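Local coordinates for THUMP domain-containing protein (Pyrococcus horikoshii, PDB 1VBK) that is of uncharacterised function but probably binds RNA and ATP, as in ThiI-like proteins that join a THUMP domain to a nucleotide-binding domain, at residues Arg106-Lys118 with Glu126-Asn138. Residues are numbered along the deposited sequence; the frame is centred on the assembly and turned at random.
Sequences RPKFRVTARRITK and EIQAKVGEYILNN. With MRD ((4R)-2-methylpentane-2,4-diol), chain C.
Strand 108-115 and residues 126-138 of helix 124-138 pack closely at Val111 and Gln128, whose CA atoms lie 5.2 Å apart. The helix runs back along the strand, with 143° between their directions and 7.4 Å between the axes. They form the first two elements of a beta-alpha-beta unit in the THUMP domain, which continues into strand 142-143. Phe109, Val111 and Ala113, alternate residues of the strand, turn their side chains toward the helix. Ala113 CB meets Ile127 CG2 at 3.7 Å. Val111 CG2 touches Val131 CG1, the two side chains crossing at about a right angle. Strand 150-157 joins this core through Ile154, which touches both valines. Phe109 has CG between its backbone N and carbonyl carbon (chi1 83°), and its ring reaches Gly132, Ile135 and Leu136. Ile135 CG2 covers one face of the ring. Leu136 CD2 and the carbonyl oxygen of Gly132 come to its edge.

Gln128 supplies the polar link. Its chain is extended beyond CG, carrying the amide past Val111 to the strand backbone at Ala113. Ala113 N donates to Gln128 OE1 at 2.9 Å, nearly straight at 171°. The amide nitrogen, NE2, donates to O2 of a bound methylpentanediol, probably from the crystallisation liquor. The diol bridges helix and strand, because its O4 accepts from Val111 N at 2.9 Å. Its C5 lies against Gly132 CA, where the helix has no side chain. Arg110 NH2 bonds to Val111 O at 3.0 Å, and the Arg110 guanidinium stands almost perpendicular to the Gln128 amide. The Arg114 guanidinium is instead nearly coplanar with that amide. A water joins the two, accepting from Arg114 NH1 at 2.7 Å and donating to Gln128 OE1.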
loop_
_atom_site.group_PDB
_atom_site.type_symbol
_atom_site.label_atom_id
_atom_site.label_comp_id
_atom_site.label_asym_id
_atom_site.label_seq_id
_atom_site.Cartn_x
_atom_site.Cartn_y
_atom_site.Cartn_z
ATOM N N ARG A 106 -13.886 21.291 51.892
ATOM C CA ARG A 106 -14.152 22.366 50.946
ATOM C C ARG A 106 -13.291 22.235 49.694
ATOM O O ARG A 106 -12.283 22.930 49.533
ATOM C CB ARG A 106 -13.888 23.703 51.651
ATOM C CG ARG A 106 -14.242 24.967 50.880
ATOM C CD ARG A 106 -13.653 26.161 51.637
ATOM N NE ARG A 106 -13.718 27.424 50.908
ATOM C CZ ARG A 106 -14.789 28.209 50.856
ATOM N NH1 ARG A 106 -15.901 27.862 51.493
ATOM N NH2 ARG A 106 -14.741 29.347 50.178
ATOM N N PRO A 107 -13.680 21.331 48.783
ATOM C CA PRO A 107 -12.931 21.117 47.543
ATOM C C PRO A 107 -12.956 22.329 46.609
ATOM O O PRO A 107 -13.912 23.112 46.607
ATOM C CB PRO A 107 -13.627 19.901 46.926
ATOM C CG PRO A 107 -15.062 20.056 47.400
ATOM C CD PRO A 107 -14.859 20.445 48.853
ATOM N N LYS A 108 -11.888 22.488 45.835
ATOM C CA LYS A 108 -11.804 23.573 44.861
ATOM C C LYS A 108 -12.341 22.995 43.551
ATOM O O LYS A 108 -12.059 21.836 43.228
ATOM C CB LYS A 108 -10.350 24.015 44.674
ATOM C CG LYS A 108 -9.775 24.815 45.843
ATOM C CD LYS A 108 -8.277 25.003 45.661
ATOM C CE LYS A 108 -7.688 25.957 46.688
ATOM N NZ LYS A 108 -8.087 27.365 46.422
ATOM N N PHE A 109 -13.103 23.787 42.802
ATOM C CA PHE A 109 -13.668 23.300 41.544
ATOM C C PHE A 109 -13.860 24.377 40.483
ATOM O O PHE A 109 -13.712 25.572 40.747
ATOM C CB PHE A 109 -15.036 22.648 41.797
ATOM C CG PHE A 109 -16.187 23.637 41.873
ATOM C CD1 PHE A 109 -16.334 24.484 42.968
ATOM C CD2 PHE A 109 -17.127 23.709 40.845
ATOM C CE1 PHE A 109 -17.402 25.391 43.038
ATOM C CE2 PHE A 109 -18.197 24.611 40.905
ATOM C CZ PHE A 109 -18.336 25.452 42.002
ATOM N N ARG A 110 -14.191 23.927 39.275
ATOM C CA ARG A 110 -14.491 24.824 38.173
ATOM C C ARG A 110 -15.478 24.089 37.286
ATOM O O ARG A 110 -15.640 22.876 37.399
ATOM C CB ARG A 110 -13.240 25.178 37.362
ATOM C CG ARG A 110 -12.682 24.060 36.490
ATOM C CD ARG A 110 -11.902 24.666 35.318
ATOM N NE ARG A 110 -12.825 25.301 34.384
ATOM C CZ ARG A 110 -12.576 26.421 33.711
ATOM N NH1 ARG A 110 -11.416 27.051 33.859
ATOM N NH2 ARG A 110 -13.501 26.918 32.897
ATOM N N VAL A 111 -16.161 24.830 36.430
ATOM C CA VAL A 111 -17.105 24.234 35.502
ATOM C C VAL A 111 -16.569 24.583 34.123
ATOM O O VAL A 111 -16.119 25.709 33.885
ATOM C CB VAL A 111 -18.539 24.810 35.663
ATOM C CG1 VAL A 111 -19.484 24.144 34.659
ATOM C CG2 VAL A 111 -19.050 24.563 37.086
ATOM N N THR A 112 -16.590 23.605 33.229
ATOM C CA THR A 112 -16.105 23.800 31.873
ATOM C C THR A 112 -17.244 23.387 30.956
ATOM O O THR A 112 -17.655 22.228 30.949
ATOM C CB THR A 112 -14.849 22.933 31.609
ATOM O OG1 THR A 112 -13.828 23.279 32.557
ATOM C CG2 THR A 112 -14.319 23.163 30.200
ATOM N N ALA A 113 -17.764 24.340 30.191
ATOM C CA ALA A 113 -18.876 24.056 29.301
ATOM C C ALA A 113 -18.557 24.366 27.858
ATOM O O ALA A 113 -17.805 25.296 27.559
ATOM C CB ALA A 113 -20.108 24.845 29.741
ATOM N N ARG A 114 -19.137 23.573 26.963
ATOM C CA ARG A 114 -18.943 23.758 25.532
ATOM C C ARG A 114 -20.251 23.509 24.797
ATOM O O ARG A 114 -20.909 22.494 25.020
ATOM C CB ARG A 114 -17.887 22.785 24.995
ATOM C CG ARG A 114 -16.452 23.093 25.415
ATOM C CD ARG A 114 -15.910 24.327 24.696
ATOM N NE ARG A 114 -14.545 24.640 25.110
ATOM C CZ ARG A 114 -14.220 25.166 26.288
ATOM N NH1 ARG A 114 -15.163 25.448 27.176
ATOM N NH2 ARG A 114 -12.947 25.397 26.582
ATOM N N ARG A 115 -20.644 24.446 23.943
ATOM C CA ARG A 115 -21.850 24.257 23.149
ATOM C C ARG A 115 -21.357 23.708 21.822
ATOM O O ARG A 115 -20.909 24.465 20.961
ATOM C CB ARG A 115 -22.587 25.578 22.910
ATOM C CG ARG A 115 -23.389 26.083 24.101
ATOM C CD ARG A 115 -24.343 27.189 23.674
ATOM N NE ARG A 115 -23.638 28.285 23.019
ATOM C CZ ARG A 115 -24.232 29.326 22.449
ATOM N NH1 ARG A 115 -25.554 29.423 22.446
ATOM N NH2 ARG A 115 -23.498 30.276 21.884
ATOM N N ILE A 116 -21.401 22.390 21.669
ATOM C CA ILE A 116 -20.946 21.831 20.425
ATOM C C ILE A 116 -21.853 22.319 19.319
ATOM O O ILE A 116 -21.410 22.803 18.287
ATOM C CB ILE A 116 -21.024 20.307 20.533
ATOM C CG1 ILE A 116 -20.211 19.821 21.735
ATOM C CG2 ILE A 116 -20.425 19.663 19.268
ATOM C CD1 ILE A 116 -18.753 20.279 21.673
ATOM N N THR A 117 -23.163 22.236 19.527
ATOM C CA THR A 117 -24.118 22.801 18.582
ATOM C C THR A 117 -24.612 24.042 19.332
ATOM O O THR A 117 -24.522 24.090 20.560
ATOM C CB THR A 117 -25.281 21.826 18.256
ATOM O OG1 THR A 117 -25.893 21.366 19.463
ATOM C CG2 THR A 117 -24.758 20.632 17.463
ATOM N N LYS A 118 -25.132 25.037 18.617
ATOM C CA LYS A 118 -25.541 26.284 19.266
ATOM C C LYS A 118 -27.013 26.565 19.562
ATOM O O LYS A 118 -27.397 27.734 19.646
ATOM C CB LYS A 118 -24.992 27.468 18.463
ATOM C CG LYS A 118 -23.537 27.326 18.043
ATOM C CD LYS A 118 -22.603 27.233 19.237
ATOM C CE LYS A 118 -21.152 27.146 18.787
ATOM N NZ LYS A 118 -20.218 27.079 19.943
ATOM N N GLU A 126 -21.937 31.464 30.328
ATOM C CA GLU A 126 -23.162 31.664 31.095
ATOM C C GLU A 126 -23.498 30.343 31.794
ATOM O O GLU A 126 -23.904 30.324 32.955
ATOM C CB GLU A 126 -24.320 32.082 30.176
ATOM C CG GLU A 126 -24.182 33.487 29.589
ATOM C CD GLU A 126 -25.368 33.900 28.720
ATOM O OE1 GLU A 126 -25.595 33.276 27.660
ATOM O OE2 GLU A 126 -26.078 34.858 29.103
ATOM N N ILE A 127 -23.320 29.237 31.080
ATOM C CA ILE A 127 -23.590 27.920 31.647
ATOM C C ILE A 127 -22.657 27.681 32.832
ATOM O O ILE A 127 -23.092 27.253 33.903
ATOM C CB ILE A 127 -23.371 26.809 30.599
ATOM C CG1 ILE A 127 -24.410 26.933 29.478
ATOM C CG2 ILE A 127 -23.463 25.442 31.262
ATOM C CD1 ILE A 127 -24.115 26.051 28.266
ATOM N N GLN A 128 -21.372 27.967 32.641
ATOM C CA GLN A 128 -20.390 27.780 33.706
ATOM C C GLN A 128 -20.753 28.593 34.949
ATOM O O GLN A 128 -20.682 28.087 36.071
ATOM C CB GLN A 128 -18.991 28.169 33.208
ATOM C CG GLN A 128 -18.521 27.291 32.056
ATOM C CD GLN A 128 -17.120 27.609 31.558
ATOM O OE1 GLN A 128 -16.661 27.012 30.584
ATOM N NE2 GLN A 128 -16.435 28.540 32.224
ATOM N N ALA A 129 -21.152 29.845 34.747
ATOM C CA ALA A 129 -21.515 30.713 35.867
ATOM C C ALA A 129 -22.750 30.227 36.615
ATOM O O ALA A 129 -22.760 30.191 37.846
ATOM C CB ALA A 129 -21.736 32.145 35.372
ATOM N N LYS A 130 -23.790 29.857 35.872
ATOM C CA LYS A 130 -25.037 29.390 36.468
ATOM C C LYS A 130 -24.886 28.057 37.198
ATOM O O LYS A 130 -25.421 27.874 38.294
ATOM C CB LYS A 130 -26.115 29.252 35.391
ATOM C CG LYS A 130 -26.566 30.562 34.763
ATOM C CD LYS A 130 -27.364 31.398 35.738
ATOM C CE LYS A 130 -28.127 32.505 35.022
ATOM N NZ LYS A 130 -29.085 33.185 35.942
ATOM N N VAL A 131 -24.177 27.118 36.579
ATOM C CA VAL A 131 -23.967 25.810 37.193
ATOM C C VAL A 131 -23.075 25.955 38.422
ATOM O O VAL A 131 -23.300 25.304 39.440
ATOM C CB VAL A 131 -23.310 24.821 36.197
ATOM C CG1 VAL A 131 -22.911 23.532 36.916
ATOM C CG2 VAL A 131 -24.287 24.501 35.075
ATOM N N GLY A 132 -22.062 26.810 38.320
ATOM C CA GLY A 132 -21.170 27.023 39.444
ATOM C C GLY A 132 -21.915 27.635 40.618
ATOM O O GLY A 132 -21.642 27.303 41.767
ATOM N N GLU A 133 -22.850 28.537 40.327
ATOM C CA GLU A 133 -23.644 29.188 41.366
ATOM C C GLU A 133 -24.552 28.169 42.048
ATOM O O GLU A 133 -24.792 28.242 43.252
ATOM C CB GLU A 133 -24.499 30.310 40.766
ATOM C CG GLU A 133 -25.566 30.833 41.723
ATOM C CD GLU A 133 -26.442 31.906 41.107
ATOM O OE1 GLU A 133 -27.010 31.666 40.018
ATOM O OE2 GLU A 133 -26.566 32.988 41.720
ATOM N N TYR A 134 -25.058 27.222 41.264
ATOM C CA TYR A 134 -25.936 26.182 41.784
ATOM C C TYR A 134 -25.159 25.297 42.758
ATOM O O TYR A 134 -25.638 24.988 43.849
ATOM C CB TYR A 134 -26.480 25.329 40.632
ATOM C CG TYR A 134 -27.558 24.357 41.043
ATOM C CD1 TYR A 134 -28.813 24.811 41.457
ATOM C CD2 TYR A 134 -27.331 22.981 41.013
ATOM C CE1 TYR A 134 -29.822 23.913 41.829
ATOM C CE2 TYR A 134 -28.329 22.078 41.385
ATOM C CZ TYR A 134 -29.571 22.549 41.787
ATOM O OH TYR A 134 -30.564 21.656 42.132
ATOM N N ILE A 135 -23.958 24.890 42.358
ATOM C CA ILE A 135 -23.127 24.047 43.210
ATOM C C ILE A 135 -22.703 24.809 44.480
ATOM O O ILE A 135 -22.757 24.268 45.588
ATOM C CB ILE A 135 -21.889 23.533 42.418
ATOM C CG1 ILE A 135 -22.366 22.634 41.272
ATOM C CG2 ILE A 135 -20.946 22.746 43.338
ATOM C CD1 ILE A 135 -21.261 22.069 40.415
ATOM N N LEU A 136 -22.304 26.069 44.323
ATOM C CA LEU A 136 -21.892 26.884 45.466
ATOM C C LEU A 136 -23.001 27.089 46.499
ATOM O O LEU A 136 -22.724 27.275 47.686
ATOM C CB LEU A 136 -21.395 28.256 44.993
ATOM C CG LEU A 136 -19.971 28.327 44.440
ATOM C CD1 LEU A 136 -19.733 29.700 43.827
ATOM C CD2 LEU A 136 -18.975 28.060 45.560
ATOM N N ASN A 137 -24.250 27.062 46.042
ATOM C CA ASN A 137 -25.409 27.245 46.915
ATOM C C ASN A 137 -25.829 25.954 47.614
ATOM O O ASN A 137 -26.651 25.982 48.527
ATOM C CB ASN A 137 -26.606 27.764 46.108
ATOM C CG ASN A 137 -26.519 29.257 45.803
ATOM O OD1 ASN A 137 -27.276 29.775 44.981
ATOM N ND2 ASN A 137 -25.609 29.952 46.474
ATOM N N ASN A 138 -25.271 24.825 47.192
ATOM C CA ASN A 138 -25.647 23.542 47.775
ATOM C C ASN A 138 -24.509 22.727 48.380
ATOM O O ASN A 138 -24.743 21.662 48.954
ATOM C CB ASN A 138 -26.369 22.704 46.714
ATOM C CG ASN A 138 -27.740 23.265 46.365
ATOM O OD1 ASN A 138 -28.684 23.140 47.140
ATOM N ND2 ASN A 138 -27.850 23.898 45.202
HETATM C C1 MRD C . -17.652 31.529 35.185
HETATM C C2 MRD C . -16.747 30.526 35.903
HETATM O O2 MRD C . -16.089 29.704 34.935
HETATM C CM MRD C . -15.708 31.289 36.729
HETATM C C3 MRD C . -17.610 29.632 36.800
HETATM C C4 MRD C . -16.776 28.556 37.502
HETATM O O4 MRD C . -16.166 27.697 36.535
HETATM C C5 MRD C . -17.649 27.752 38.469
HETATM O O HOH W 1 -14.735 27.400 29.004
#